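PDB 7M1B: galactose-binding-like protein from Bacteroides thetaiotaomicron, which is a SusE-like protein that probably binds carbohydrate through its galactose-binding-like domain and belongs to a family with a potential degradative capacity. Local coordinates for residues Y110-I114 with N188-E192; T122-I128 with G165-F171; I128-G133 with S160-I164; A288-V294 with F357-H363. One frame throughout, in Å; residues are numbered along the deposited sequence.

Contacts 1, 2 and 3 lie in one small beta-sandwich domain, and contact 4 lies in the larger galactose-binding-like domain. Contacts 2 and 3 share Ile128 and follow the same pair of strands, 125-131 and 163-168; their centres are 16 Å apart. Contact 1 sits beside contact 3, with centres 13 Å apart. The two touch where Thr130 OG1 lies 2.7 Å from Ala113 O, a probable hydrogen bond that ties helix 109-115 to the sheet. Contact 4 stands apart. Its centre is 28 Å from that of contact 2, and their nearest atoms are about 13 Å apart. The centres of contacts 1 and 4 are 43 Å apart.

Contact 1 (Y110-I114 with N188-E192); sequences YLTAI and NQSEE
Tyr110 lays one ring face over Asn188, whose CB is 3.8 Å from the ring centroid. This is a CH-pi contact, displaced toward the ring rim. Leu111 CG, of the same helix, lies against the opposite face. The ring therefore sits between two aliphatic groups. CG of Tyr110 stands between its backbone N and carbonyl carbon (chi1 79°), which swings the ring out toward 188-190. Ring atom CE2 comes to 3.4 Å from Gln189 C, and Ser190 CA lies at the ring edge, in plane. One turn on, Ile114 fills the buried end. Its CG1 is 3.4 Å from Glu191 O, and its CD1 is 3.6 Å from Ser190 OG. That hydroxyl donates to Glu191 O at 2.9 Å and is also bonded to Val182 N of strand 176-183. The outer side is looser. Glu191 bends back at chi2, and its OE1 only brushes Leu111 CD2 at 3.7 Å. Gln189 CB is directed away from the helix, and the amide of Asn188 turns to Asp184. No hydrogen bond joins 110-114 to 188-192. The helix is held on this loop by apolar and CH-pi packing, while the Ser190 hydroxyl is satisfied within the loop and by Val182.

Contact 2 (T122-I128 with G165-F171); sequences TFGGIYI and GFTLRGF
An antiparallel pair of strands, 125-128 and 165-168, forms part of one sheet of the small beta-sandwich domain. Ile126 pairs with Leu168 and Ile128 with Phe166, both as hydrogen-bonded pairs. The bond from Ile128 N to Phe166 O is 2.8 Å long and almost straight, at 176°. On the buried face, Ile128 lies over the Phe166 ring, with CB 4.0 Å from the centroid. Its CD1 goes on to meet Leu168 CD1 at 3.9 Å. Strand 138-144 of the facing sheet packs here through Val142. Tyr127 and Thr167 are on the other face, where Thr167 CG2 touches the Tyr127 ring edge at CD1, 3.6 Å away. A type II turn, Thr122 to Gly125, leads in from strand 118-122. Gly125 has no room for a side chain, since a CB would run into Leu168 O. Gly124 O takes a hydrogen bond from Phe171 N at 2.7 Å and lies at the edge of the Phe171 ring. Arg169 stays extended from CG to NE and reaches back across the turn. Its NH1 donates to Phe123 O at 2.9 Å; the oxygen lies in the guanidinium plane, and the nitrogen sits on a carbonyl lone pair.

Contact 3 (I128-G133 with S160-I164); sequences IHTTNG and SVKNI
Ile164 overlaps Thr130 and Asn132 on the inward face of an antiparallel strand pair in the small beta-sandwich domain. It runs alongside Thr130, pointing the same way, with Ile164 CD1 4.0 Å from Thr130 CG2. The same methyl is 3.6 Å from Asn132 CB. Leu138, on strand 138-144 of the facing sheet, packs on both Ile164 and Asn132. The backbones of Thr130 and Ile164 form a hydrogen-bonded pair. Thr130 N donates to Ile164 O at 3.1 Å. The return bond, from Ile164 N to Thr130 O, is 3.0 Å. The hydroxyl of Thr130 turns elsewhere, to Ala113 O of helix 109-115.

Beyond Thr131 the regular ladder gives way. Asn132 N makes a weak bond to Lys162 O, and the Asn132 side chain takes over. Its CG lies anti to the backbone N (chi1 179°), which sends the amide across to the 160-162 loop. ND2 has two acceptors, Val161 O and the outside Asn136 O. A leucine in place of Asn132 would probably leave both carbonyls without this donor and free the 160-162 loop to shift. On the exposed side, the extended chain of Lys162 runs past Gly133, with Lys162 CG 4.0 Å from Gly133 CA. The bond from Asn132 ND2 to Val161 O is 2.9 Å long, bent to 143°, with the nitrogen 42° out of the carbonyl plane.

Contact 4 (A288-V294 with F357-H363); sequences AIKEWEV and FKILSTH
A classic beta bulge interrupts the antiparallel pairing of 288-294 with 357-363 in the galactose-binding-like domain. Lys290 and Glu291 both face Ser361. Lys290 N donates to Ser361 O at 2.9 Å, and Glu291 N to Ser361 OG at 3.0 Å. Glu291 O is gripped twice, by Leu360 N and Ser361 N. On the buried face, the Trp292 five-membered ring and the Phe357 ring are nearly parallel, 15° apart, but barely overlap. Trp292 CG is placed between its backbone N and carbonyl carbon (chi1 69°), which sets the indole beside Phe357. Val294 CG2 covers one face of Phe357, 4.1 Å from its centroid. Ile289 CD1 lies over one face of the indole and meets Ile359 CD1 at 3.9 Å. On the other face a water bridges Lys358 NZ and Glu293 OE1, which also accepts from Trp295 NE1. Lys290 CB sits over the centre of the His363 ring, and His363 NE2 bonds to Ser318. Replacing His363 with an alanine would probably uncover Lys290 CB and leave the Ser318 hydroxyl without this partner. Strand 292-297 lies between 352-362 and 311-317, with aromatic residues turned inward, as in the beta-sandwich of galactose-binding-like domains.

Contact 1 (Y110-I114 with N188-E192)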
loop_
_atom_site.group_PDB
_atom_site.type_symbol
_atom_site.label_atom_id
_atom_site.label_comp_id
_atom_site.label_asym_id
_atom_site.label_seq_id
_atom_site.Cartn_x
_atom_site.Cartn_y
_atom_site.Cartn_z
ATOM N N TYR A 110 23.101 -20.435 -9.482
ATOM C CA TYR A 110 23.695 -19.131 -9.141
ATOM C C TYR A 110 23.991 -18.284 -10.398
ATOM O O TYR A 110 24.055 -17.032 -10.389
ATOM C CB TYR A 110 24.913 -19.334 -8.230
ATOM C CG TYR A 110 26.170 -19.754 -8.950
ATOM C CD1 TYR A 110 26.339 -21.051 -9.447
ATOM C CD2 TYR A 110 27.202 -18.844 -9.100
ATOM C CE1 TYR A 110 27.493 -21.386 -10.142
ATOM C CE2 TYR A 110 28.357 -19.157 -9.792
ATOM C CZ TYR A 110 28.499 -20.439 -10.292
ATOM O OH TYR A 110 29.758 -20.886 -10.974
ATOM N N LEU A 111 24.172 -18.997 -11.517
ATOM C CA LEU A 111 24.490 -18.384 -12.796
ATOM C C LEU A 111 23.222 -17.808 -13.424
ATOM O O LEU A 111 23.238 -16.669 -13.918
ATOM C CB LEU A 111 25.142 -19.441 -13.709
ATOM C CG LEU A 111 26.640 -19.681 -13.499
ATOM C CD1 LEU A 111 27.197 -20.650 -14.545
ATOM C CD2 LEU A 111 27.423 -18.365 -13.525
ATOM N N THR A 112 22.145 -18.607 -13.442
ATOM C CA THR A 112 20.862 -18.111 -13.918
ATOM C C THR A 112 20.469 -16.911 -13.066
ATOM O O THR A 112 19.984 -15.921 -13.617
ATOM C CB THR A 112 19.759 -19.174 -13.839
ATOM O OG1 THR A 112 20.114 -20.154 -14.809
ATOM C CG2 THR A 112 18.388 -18.657 -14.223
ATOM N N ALA A 113 20.762 -16.991 -11.757
ATOM C CA ALA A 113 20.373 -15.885 -10.876
ATOM C C ALA A 113 21.054 -14.563 -11.244
ATOM O O ALA A 113 20.393 -13.545 -11.314
ATOM C CB ALA A 113 20.606 -16.201 -9.412
ATOM N N ILE A 114 22.374 -14.606 -11.464
ATOM C CA ILE A 114 23.120 -13.388 -11.807
ATOM C C ILE A 114 22.767 -12.900 -13.224
ATOM O O ILE A 114 22.715 -11.694 -13.478
ATOM C CB ILE A 114 24.642 -13.556 -11.588
ATOM C CG1 ILE A 114 25.349 -12.225 -11.305
ATOM C CG2 ILE A 114 25.292 -14.253 -12.790
ATOM C CD1 ILE A 114 24.977 -11.538 -10.001
ATOM N N ASN A 188 30.292 -22.302 -4.938
ATOM C CA ASN A 188 30.346 -21.616 -6.233
ATOM C C ASN A 188 30.015 -20.134 -5.991
ATOM O O ASN A 188 29.337 -19.878 -5.006
ATOM C CB ASN A 188 29.353 -22.263 -7.226
ATOM C CG ASN A 188 29.575 -23.732 -7.452
ATOM O OD1 ASN A 188 30.686 -24.119 -7.763
ATOM N ND2 ASN A 188 28.542 -24.531 -7.269
ATOM N N GLN A 189 30.566 -19.182 -6.784
ATOM C CA GLN A 189 30.237 -17.744 -6.659
ATOM C C GLN A 189 30.285 -17.028 -8.006
ATOM O O GLN A 189 31.246 -17.241 -8.757
ATOM C CB GLN A 189 31.319 -16.989 -5.860
ATOM C CG GLN A 189 30.760 -16.285 -4.620
ATOM C CD GLN A 189 31.768 -15.310 -4.063
ATOM O OE1 GLN A 189 32.972 -15.553 -4.084
ATOM N NE2 GLN A 189 31.279 -14.180 -3.576
ATOM N N SER A 190 29.338 -16.083 -8.229
ATOM C CA SER A 190 29.092 -15.523 -9.558
ATOM C C SER A 190 30.062 -14.372 -9.822
ATOM O O SER A 190 30.754 -13.950 -8.893
ATOM C CB SER A 190 27.645 -15.112 -9.717
ATOM O OG SER A 190 27.377 -13.972 -8.901
ATOM N N GLU A 191 30.121 -13.875 -11.074
ATOM C CA GLU A 191 30.674 -12.553 -11.371
ATOM C C GLU A 191 29.789 -11.510 -10.687
ATOM O O GLU A 191 28.617 -11.790 -10.423
ATOM C CB GLU A 191 30.699 -12.270 -12.886
ATOM C CG GLU A 191 29.388 -12.644 -13.603
ATOM C CD GLU A 191 29.142 -14.068 -14.119
ATOM O OE1 GLU A 191 29.083 -15.039 -13.294
ATOM O OE2 GLU A 191 28.948 -14.211 -15.358
ATOM N N GLU A 192 30.360 -10.321 -10.415
ATOM C CA GLU A 192 29.687 -9.209 -9.812
ATOM C C GLU A 192 28.763 -8.566 -10.850
ATOM O O GLU A 192 29.141 -8.340 -12.009
ATOM C CB GLU A 192 30.670 -8.137 -9.330
ATOM C CG GLU A 192 31.539 -8.575 -8.157
ATOM C CD GLU A 192 32.649 -7.605 -7.771
ATOM O OE1 GLU A 192 33.065 -6.806 -8.643
ATOM O OE2 GLU A 192 33.088 -7.643 -6.599
#

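Contact 2 (T122-I128 with G165-F171)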
loop_
_atom_site.group_PDB
_atom_site.type_symbol
_atom_site.label_atom_id
_atom_site.label_comp_id
_atom_site.label_asym_id
_atom_site.label_seq_id
_atom_site.Cartn_x
_atom_site.Cartn_y
_atom_site.Cartn_z
ATOM N N THR A 122 13.917 1.554 -5.149
ATOM C CA THR A 122 12.723 1.587 -4.297
ATOM C C THR A 122 12.926 2.678 -3.235
ATOM O O THR A 122 13.973 3.355 -3.186
ATOM C CB THR A 122 12.416 0.211 -3.646
ATOM O OG1 THR A 122 11.106 0.238 -3.043
ATOM C CG2 THR A 122 13.440 -0.194 -2.599
ATOM N N PHE A 123 11.917 2.882 -2.373
ATOM C CA PHE A 123 11.985 3.943 -1.371
ATOM C C PHE A 123 13.131 3.673 -0.411
ATOM O O PHE A 123 13.124 2.639 0.264
ATOM C CB PHE A 123 10.624 4.116 -0.679
ATOM C CG PHE A 123 9.655 4.531 -1.755
ATOM C CD1 PHE A 123 9.587 5.904 -2.087
ATOM C CD2 PHE A 123 8.775 3.663 -2.401
ATOM C CE1 PHE A 123 8.801 6.312 -3.144
ATOM C CE2 PHE A 123 7.975 4.074 -3.465
ATOM C CZ PHE A 123 7.946 5.433 -3.785
ATOM N N GLY A 124 14.153 4.547 -0.465
ATOM C CA GLY A 124 15.316 4.519 0.423
ATOM C C GLY A 124 16.266 3.356 0.087
ATOM O O GLY A 124 17.165 3.013 0.856
ATOM N N GLY A 125 16.171 2.798 -1.119
ATOM C CA GLY A 125 17.119 1.740 -1.482
ATOM C C GLY A 125 16.823 1.111 -2.828
ATOM O O GLY A 125 16.474 1.775 -3.807
ATOM N N ILE A 126 17.094 -0.212 -2.880
ATOM C CA ILE A 126 16.941 -0.925 -4.130
ATOM C C ILE A 126 16.116 -2.188 -3.880
ATOM O O ILE A 126 16.054 -2.707 -2.751
ATOM C CB ILE A 126 18.313 -1.246 -4.757
ATOM C CG1 ILE A 126 19.183 -1.992 -3.740
ATOM C CG2 ILE A 126 18.967 0.028 -5.282
ATOM C CD1 ILE A 126 20.445 -2.636 -4.382
ATOM N N TYR A 127 15.471 -2.615 -4.954
ATOM C CA TYR A 127 14.737 -3.867 -4.977
ATOM C C TYR A 127 15.450 -4.807 -5.941
ATOM O O TYR A 127 15.629 -4.455 -7.104
ATOM C CB TYR A 127 13.278 -3.627 -5.373
ATOM C CG TYR A 127 12.438 -4.855 -5.575
ATOM C CD1 TYR A 127 12.132 -5.682 -4.496
ATOM C CD2 TYR A 127 11.969 -5.197 -6.842
ATOM C CE1 TYR A 127 11.356 -6.810 -4.668
ATOM C CE2 TYR A 127 11.205 -6.347 -7.024
ATOM C CZ TYR A 127 10.894 -7.148 -5.930
ATOM O OH TYR A 127 10.188 -8.333 -6.048
ATOM N N ILE A 128 15.814 -5.986 -5.451
ATOM C CA ILE A 128 16.556 -6.966 -6.261
ATOM C C ILE A 128 15.648 -8.142 -6.574
ATOM O O ILE A 128 15.053 -8.694 -5.649
ATOM C CB ILE A 128 17.807 -7.429 -5.508
ATOM C CG1 ILE A 128 18.786 -6.267 -5.345
ATOM C CG2 ILE A 128 18.469 -8.573 -6.277
ATOM C CD1 ILE A 128 19.911 -6.524 -4.378
ATOM N N GLY A 165 12.782 -11.855 -4.616
ATOM C CA GLY A 165 12.592 -10.395 -4.565
ATOM C C GLY A 165 12.872 -9.913 -3.139
ATOM O O GLY A 165 12.298 -10.445 -2.187
ATOM N N PHE A 166 13.800 -8.973 -2.965
ATOM C CA PHE A 166 14.114 -8.495 -1.617
ATOM C C PHE A 166 14.642 -7.077 -1.718
ATOM O O PHE A 166 15.047 -6.692 -2.813
ATOM C CB PHE A 166 15.117 -9.391 -0.874
ATOM C CG PHE A 166 16.465 -9.565 -1.558
ATOM C CD1 PHE A 166 16.616 -10.424 -2.647
ATOM C CD2 PHE A 166 17.575 -8.846 -1.120
ATOM C CE1 PHE A 166 17.860 -10.555 -3.267
ATOM C CE2 PHE A 166 18.800 -8.948 -1.763
ATOM C CZ PHE A 166 18.950 -9.830 -2.820
ATOM N N THR A 167 14.690 -6.344 -0.595
ATOM C CA THR A 167 15.057 -4.934 -0.669
ATOM C C THR A 167 16.196 -4.660 0.300
ATOM O O THR A 167 16.347 -5.329 1.334
ATOM C CB THR A 167 13.903 -3.977 -0.364
ATOM O OG1 THR A 167 13.622 -4.036 1.036
ATOM C CG2 THR A 167 12.671 -4.322 -1.161
ATOM N N LEU A 168 16.980 -3.646 -0.046
ATOM C CA LEU A 168 17.876 -3.020 0.910
ATOM C C LEU A 168 17.423 -1.576 1.025
ATOM O O LEU A 168 17.267 -0.915 -0.002
ATOM C CB LEU A 168 19.268 -2.904 0.304
ATOM C CG LEU A 168 20.203 -4.080 0.428
ATOM C CD1 LEU A 168 20.022 -4.994 -0.780
ATOM C CD2 LEU A 168 21.620 -3.526 0.484
ATOM N N ARG A 169 17.377 -1.058 2.255
ATOM C CA ARG A 169 16.933 0.309 2.475
ATOM C C ARG A 169 18.000 1.019 3.304
ATOM O O ARG A 169 19.070 0.456 3.558
ATOM C CB ARG A 169 15.529 0.314 3.110
ATOM C CG ARG A 169 14.450 -0.240 2.182
ATOM C CD ARG A 169 13.114 0.355 2.533
ATOM N NE ARG A 169 12.120 -0.648 2.190
ATOM C CZ ARG A 169 11.303 -0.599 1.167
ATOM N NH1 ARG A 169 11.237 0.471 0.394
ATOM N NH2 ARG A 169 10.438 -1.594 1.031
ATOM N N GLY A 170 17.729 2.274 3.674
ATOM C CA GLY A 170 18.662 3.077 4.451
ATOM C C GLY A 170 19.503 4.019 3.593
ATOM O O GLY A 170 20.488 4.556 4.092
ATOM N N PHE A 171 19.119 4.252 2.333
ATOM C CA PHE A 171 19.956 5.029 1.446
ATOM C C PHE A 171 19.285 6.355 1.067
ATOM O O PHE A 171 18.086 6.460 0.839
ATOM C CB PHE A 171 20.237 4.286 0.144
ATOM C CG PHE A 171 21.118 3.090 0.367
ATOM C CD1 PHE A 171 22.501 3.243 0.379
ATOM C CD2 PHE A 171 20.566 1.865 0.704
ATOM C CE1 PHE A 171 23.335 2.170 0.635
ATOM C CE2 PHE A 171 21.398 0.776 0.946
ATOM C CZ PHE A 171 22.775 0.940 0.932
#

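Contact 3 (I128-G133 with S160-I164)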
loop_
_atom_site.group_PDB
_atom_site.type_symbol
_atom_site.label_atom_id
_atom_site.label_comp_id
_atom_site.label_asym_id
_atom_site.label_seq_id
_atom_site.Cartn_x
_atom_site.Cartn_y
_atom_site.Cartn_z
ATOM N N ILE A 128 15.814 -5.986 -5.451
ATOM C CA ILE A 128 16.556 -6.966 -6.261
ATOM C C ILE A 128 15.648 -8.142 -6.574
ATOM O O ILE A 128 15.053 -8.694 -5.649
ATOM C CB ILE A 128 17.807 -7.429 -5.508
ATOM C CG1 ILE A 128 18.786 -6.267 -5.345
ATOM C CG2 ILE A 128 18.469 -8.573 -6.277
ATOM C CD1 ILE A 128 19.911 -6.524 -4.378
ATOM N N HIS A 129 15.503 -8.493 -7.856
ATOM C CA HIS A 129 14.664 -9.625 -8.227
ATOM C C HIS A 129 15.366 -10.496 -9.264
ATOM O O HIS A 129 16.093 -10.011 -10.129
ATOM C CB HIS A 129 13.224 -9.251 -8.610
ATOM C CG HIS A 129 13.084 -8.140 -9.587
ATOM N ND1 HIS A 129 12.473 -8.309 -10.820
ATOM C CD2 HIS A 129 13.442 -6.838 -9.500
ATOM C CE1 HIS A 129 12.457 -7.140 -11.454
ATOM N NE2 HIS A 129 13.063 -6.230 -10.664
ATOM N N THR A 130 15.148 -11.805 -9.142
ATOM C CA THR A 130 15.686 -12.748 -10.133
ATOM C C THR A 130 14.846 -14.007 -10.123
ATOM O O THR A 130 13.880 -14.064 -9.362
ATOM C CB THR A 130 17.200 -12.940 -9.985
ATOM O OG1 THR A 130 17.684 -13.538 -11.189
ATOM C CG2 THR A 130 17.570 -13.748 -8.762
ATOM N N THR A 131 15.245 -14.983 -10.961
ATOM C CA THR A 131 14.497 -16.230 -11.111
ATOM C C THR A 131 15.304 -17.432 -10.631
ATOM O O THR A 131 16.548 -17.480 -10.670
ATOM C CB THR A 131 13.981 -16.397 -12.547
ATOM O OG1 THR A 131 13.162 -17.570 -12.614
ATOM C CG2 THR A 131 15.131 -16.518 -13.523
ATOM N N ASN A 132 14.556 -18.431 -10.177
ATOM C CA ASN A 132 15.132 -19.570 -9.481
ATOM C C ASN A 132 14.116 -20.701 -9.586
ATOM O O ASN A 132 13.617 -21.178 -8.566
ATOM C CB ASN A 132 15.433 -19.160 -8.034
ATOM C CG ASN A 132 16.017 -20.240 -7.147
ATOM O OD1 ASN A 132 16.727 -21.127 -7.636
ATOM N ND2 ASN A 132 15.756 -20.135 -5.836
ATOM N N GLY A 133 13.807 -21.106 -10.829
ATOM C CA GLY A 133 12.755 -22.085 -11.109
ATOM C C GLY A 133 12.987 -23.443 -10.435
ATOM O O GLY A 133 12.034 -24.265 -10.284
ATOM N N SER A 160 15.257 -19.532 -1.006
ATOM C CA SER A 160 15.147 -20.462 -2.129
ATOM C C SER A 160 13.842 -20.278 -2.916
ATOM O O SER A 160 13.452 -21.182 -3.662
ATOM C CB SER A 160 15.323 -21.907 -1.607
ATOM O OG SER A 160 14.234 -22.190 -0.718
ATOM N N VAL A 161 13.162 -19.114 -2.805
ATOM C CA VAL A 161 11.889 -19.010 -3.515
ATOM C C VAL A 161 12.132 -18.985 -5.032
ATOM O O VAL A 161 13.273 -18.727 -5.479
ATOM C CB VAL A 161 11.022 -17.841 -3.005
ATOM C CG1 VAL A 161 10.668 -18.041 -1.534
ATOM C CG2 VAL A 161 11.688 -16.490 -3.255
ATOM N N LYS A 162 11.077 -19.309 -5.813
ATOM C CA LYS A 162 11.138 -19.296 -7.271
ATOM C C LYS A 162 11.292 -17.883 -7.803
ATOM O O LYS A 162 12.109 -17.648 -8.703
ATOM C CB LYS A 162 9.916 -19.949 -7.921
ATOM C CG LYS A 162 9.884 -19.837 -9.445
ATOM C CD LYS A 162 8.994 -20.850 -10.124
ATOM C CE LYS A 162 9.007 -20.688 -11.649
ATOM N NZ LYS A 162 7.823 -21.381 -12.244
ATOM N N ASN A 163 10.468 -16.954 -7.282
ATOM C CA ASN A 163 10.452 -15.571 -7.731
ATOM C C ASN A 163 11.101 -14.757 -6.622
ATOM O O ASN A 163 10.429 -14.420 -5.640
ATOM C CB ASN A 163 9.024 -15.134 -8.066
ATOM C CG ASN A 163 8.477 -15.772 -9.332
ATOM O OD1 ASN A 163 7.452 -16.451 -9.286
ATOM N ND2 ASN A 163 9.149 -15.579 -10.469
ATOM N N ILE A 164 12.413 -14.544 -6.754
ATOM C CA ILE A 164 13.236 -13.973 -5.690
ATOM C C ILE A 164 13.001 -12.484 -5.754
ATOM O O ILE A 164 13.031 -11.994 -6.848
ATOM C CB ILE A 164 14.716 -14.317 -5.901
ATOM C CG1 ILE A 164 14.911 -15.838 -5.633
ATOM C CG2 ILE A 164 15.657 -13.490 -5.043
ATOM C CD1 ILE A 164 16.296 -16.362 -5.991
#

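Contact 4 (A288-V294 with F357-H363)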
loop_
_atom_site.group_PDB
_atom_site.type_symbol
_atom_site.label_atom_id
_atom_site.label_comp_id
_atom_site.label_asym_id
_atom_site.label_seq_id
_atom_site.Cartn_x
_atom_site.Cartn_y
_atom_site.Cartn_z
ATOM N N ALA A 288 -16.108 3.305 10.654
ATOM C CA ALA A 288 -14.676 3.243 10.676
ATOM C C ALA A 288 -14.207 1.825 10.271
ATOM O O ALA A 288 -14.594 0.811 10.893
ATOM C CB ALA A 288 -14.199 3.567 12.076
ATOM N N ILE A 289 -13.360 1.746 9.223
ATOM C CA ILE A 289 -12.865 0.441 8.777
ATOM C C ILE A 289 -11.777 -0.136 9.666
ATOM O O ILE A 289 -10.942 0.576 10.236
ATOM C CB ILE A 289 -12.426 0.590 7.294
ATOM C CG1 ILE A 289 -11.213 1.537 7.166
ATOM C CG2 ILE A 289 -13.656 0.985 6.462
ATOM C CD1 ILE A 289 -10.662 1.635 5.684
ATOM N N LYS A 290 -11.721 -1.470 9.716
ATOM C CA LYS A 290 -10.798 -2.158 10.634
ATOM C C LYS A 290 -9.714 -2.888 9.845
ATOM O O LYS A 290 -8.551 -2.470 9.942
ATOM C CB LYS A 290 -11.540 -3.062 11.615
ATOM C CG LYS A 290 -10.622 -3.952 12.511
ATOM C CD LYS A 290 -11.439 -4.741 13.527
ATOM C CE LYS A 290 -10.588 -5.780 14.282
ATOM N NZ LYS A 290 -11.418 -6.745 15.012
ATOM N N GLU A 291 -10.060 -3.917 9.072
ATOM C CA GLU A 291 -9.101 -4.539 8.177
ATOM C C GLU A 291 -9.538 -4.378 6.732
ATOM O O GLU A 291 -10.714 -4.493 6.375
ATOM C CB GLU A 291 -8.943 -6.028 8.478
ATOM C CG GLU A 291 -8.239 -6.263 9.800
ATOM C CD GLU A 291 -7.855 -7.741 9.950
ATOM O OE1 GLU A 291 -7.082 -8.276 9.090
ATOM O OE2 GLU A 291 -8.302 -8.369 10.911
ATOM N N TRP A 292 -8.551 -4.165 5.867
ATOM C CA TRP A 292 -8.840 -4.087 4.444
ATOM C C TRP A 292 -7.557 -4.401 3.660
ATOM O O TRP A 292 -6.442 -4.457 4.206
ATOM C CB TRP A 292 -9.356 -2.663 4.110
ATOM C CG TRP A 292 -8.344 -1.536 4.214
ATOM C CD1 TRP A 292 -7.620 -0.940 3.198
ATOM C CD2 TRP A 292 -8.061 -0.779 5.417
ATOM N NE1 TRP A 292 -6.829 0.052 3.733
ATOM C CE2 TRP A 292 -7.103 0.223 5.079
ATOM C CE3 TRP A 292 -8.485 -0.872 6.757
ATOM C CZ2 TRP A 292 -6.590 1.129 6.022
ATOM C CZ3 TRP A 292 -7.962 0.013 7.694
ATOM C CH2 TRP A 292 -7.047 1.032 7.324
ATOM N N GLU A 293 -7.729 -4.536 2.353
ATOM C CA GLU A 293 -6.654 -4.605 1.411
ATOM C C GLU A 293 -6.731 -3.426 0.460
ATOM O O GLU A 293 -7.813 -2.999 0.108
ATOM C CB GLU A 293 -6.682 -5.885 0.602
ATOM C CG GLU A 293 -6.677 -7.118 1.534
ATOM C CD GLU A 293 -6.989 -8.415 0.825
ATOM O OE1 GLU A 293 -7.549 -8.371 -0.336
ATOM O OE2 GLU A 293 -6.812 -9.472 1.499
ATOM N N VAL A 294 -5.553 -2.985 0.013
ATOM C CA VAL A 294 -5.491 -1.991 -1.058
ATOM C C VAL A 294 -5.012 -2.683 -2.326
ATOM O O VAL A 294 -4.014 -3.413 -2.254
ATOM C CB VAL A 294 -4.518 -0.850 -0.696
ATOM C CG1 VAL A 294 -4.577 0.179 -1.841
ATOM C CG2 VAL A 294 -4.981 -0.167 0.614
ATOM N N PHE A 357 -10.098 -0.057 -2.364
ATOM C CA PHE A 357 -10.072 -0.520 -0.986
ATOM C C PHE A 357 -11.097 -1.632 -0.857
ATOM O O PHE A 357 -12.262 -1.455 -1.128
ATOM C CB PHE A 357 -10.436 0.635 -0.038
ATOM C CG PHE A 357 -9.262 1.499 0.336
ATOM C CD1 PHE A 357 -8.476 2.056 -0.657
ATOM C CD2 PHE A 357 -9.051 1.900 1.642
ATOM C CE1 PHE A 357 -7.366 2.844 -0.323
ATOM C CE2 PHE A 357 -7.931 2.656 2.005
ATOM C CZ PHE A 357 -7.125 3.162 1.001
ATOM N N LYS A 358 -10.566 -2.862 -0.589
ATOM C CA LYS A 358 -11.414 -4.009 -0.341
ATOM C C LYS A 358 -11.560 -4.133 1.165
ATOM O O LYS A 358 -10.601 -4.500 1.878
ATOM C CB LYS A 358 -10.754 -5.263 -0.937
ATOM C CG LYS A 358 -11.622 -6.521 -0.817
ATOM C CD LYS A 358 -10.872 -7.771 -1.424
ATOM C CE LYS A 358 -11.865 -9.000 -1.791
ATOM N NZ LYS A 358 -11.123 -10.121 -2.553
ATOM N N ILE A 359 -12.755 -3.787 1.652
ATOM C CA ILE A 359 -12.964 -3.691 3.092
ATOM C C ILE A 359 -13.360 -5.089 3.578
ATOM O O ILE A 359 -14.388 -5.616 3.122
ATOM C CB ILE A 359 -14.040 -2.639 3.437
ATOM C CG1 ILE A 359 -13.778 -1.260 2.800
ATOM C CG2 ILE A 359 -14.201 -2.556 4.973
ATOM C CD1 ILE A 359 -12.442 -0.702 3.189
ATOM N N LEU A 360 -12.615 -5.620 4.550
ATOM C CA LEU A 360 -12.896 -6.944 5.107
ATOM C C LEU A 360 -13.770 -6.825 6.365
ATOM O O LEU A 360 -14.649 -7.666 6.630
ATOM C CB LEU A 360 -11.555 -7.615 5.433
ATOM C CG LEU A 360 -10.497 -7.695 4.314
ATOM C CD1 LEU A 360 -9.272 -8.461 4.795
ATOM C CD2 LEU A 360 -11.044 -8.359 3.081
ATOM N N SER A 361 -13.539 -5.764 7.161
ATOM C CA SER A 361 -14.179 -5.646 8.480
ATOM C C SER A 361 -14.304 -4.160 8.869
ATOM O O SER A 361 -13.411 -3.391 8.448
ATOM C CB SER A 361 -13.448 -6.538 9.524
ATOM O OG SER A 361 -12.138 -5.991 9.749
ATOM N N THR A 362 -15.176 -3.891 9.859
ATOM C CA THR A 362 -15.262 -2.567 10.462
ATOM C C THR A 362 -15.065 -2.677 11.975
ATOM O O THR A 362 -15.178 -3.798 12.525
ATOM C CB THR A 362 -16.612 -1.920 10.158
ATOM O OG1 THR A 362 -17.593 -2.865 10.625
ATOM C CG2 THR A 362 -16.811 -1.652 8.672
ATOM N N HIS A 363 -14.674 -1.579 12.632
ATOM C CA HIS A 363 -14.398 -1.600 14.060
ATOM C C HIS A 363 -15.629 -2.030 14.877
ATOM O O HIS A 363 -15.500 -2.831 15.816
ATOM C CB HIS A 363 -13.889 -0.244 14.552
ATOM C CG HIS A 363 -12.424 -0.072 14.264
ATOM N ND1 HIS A 363 -11.462 -0.891 14.851
ATOM C CD2 HIS A 363 -11.775 0.705 13.362
ATOM C CE1 HIS A 363 -10.252 -0.484 14.448
ATOM N NE2 HIS A 363 -10.421 0.526 13.553
HETATM O O HOH W 1 -13.451 -4.868 16.583
HETATM O O HOH W 2 -10.974 -7.683 11.445
HETATM O O HOH W 3 -8.852 -10.619 -1.028
#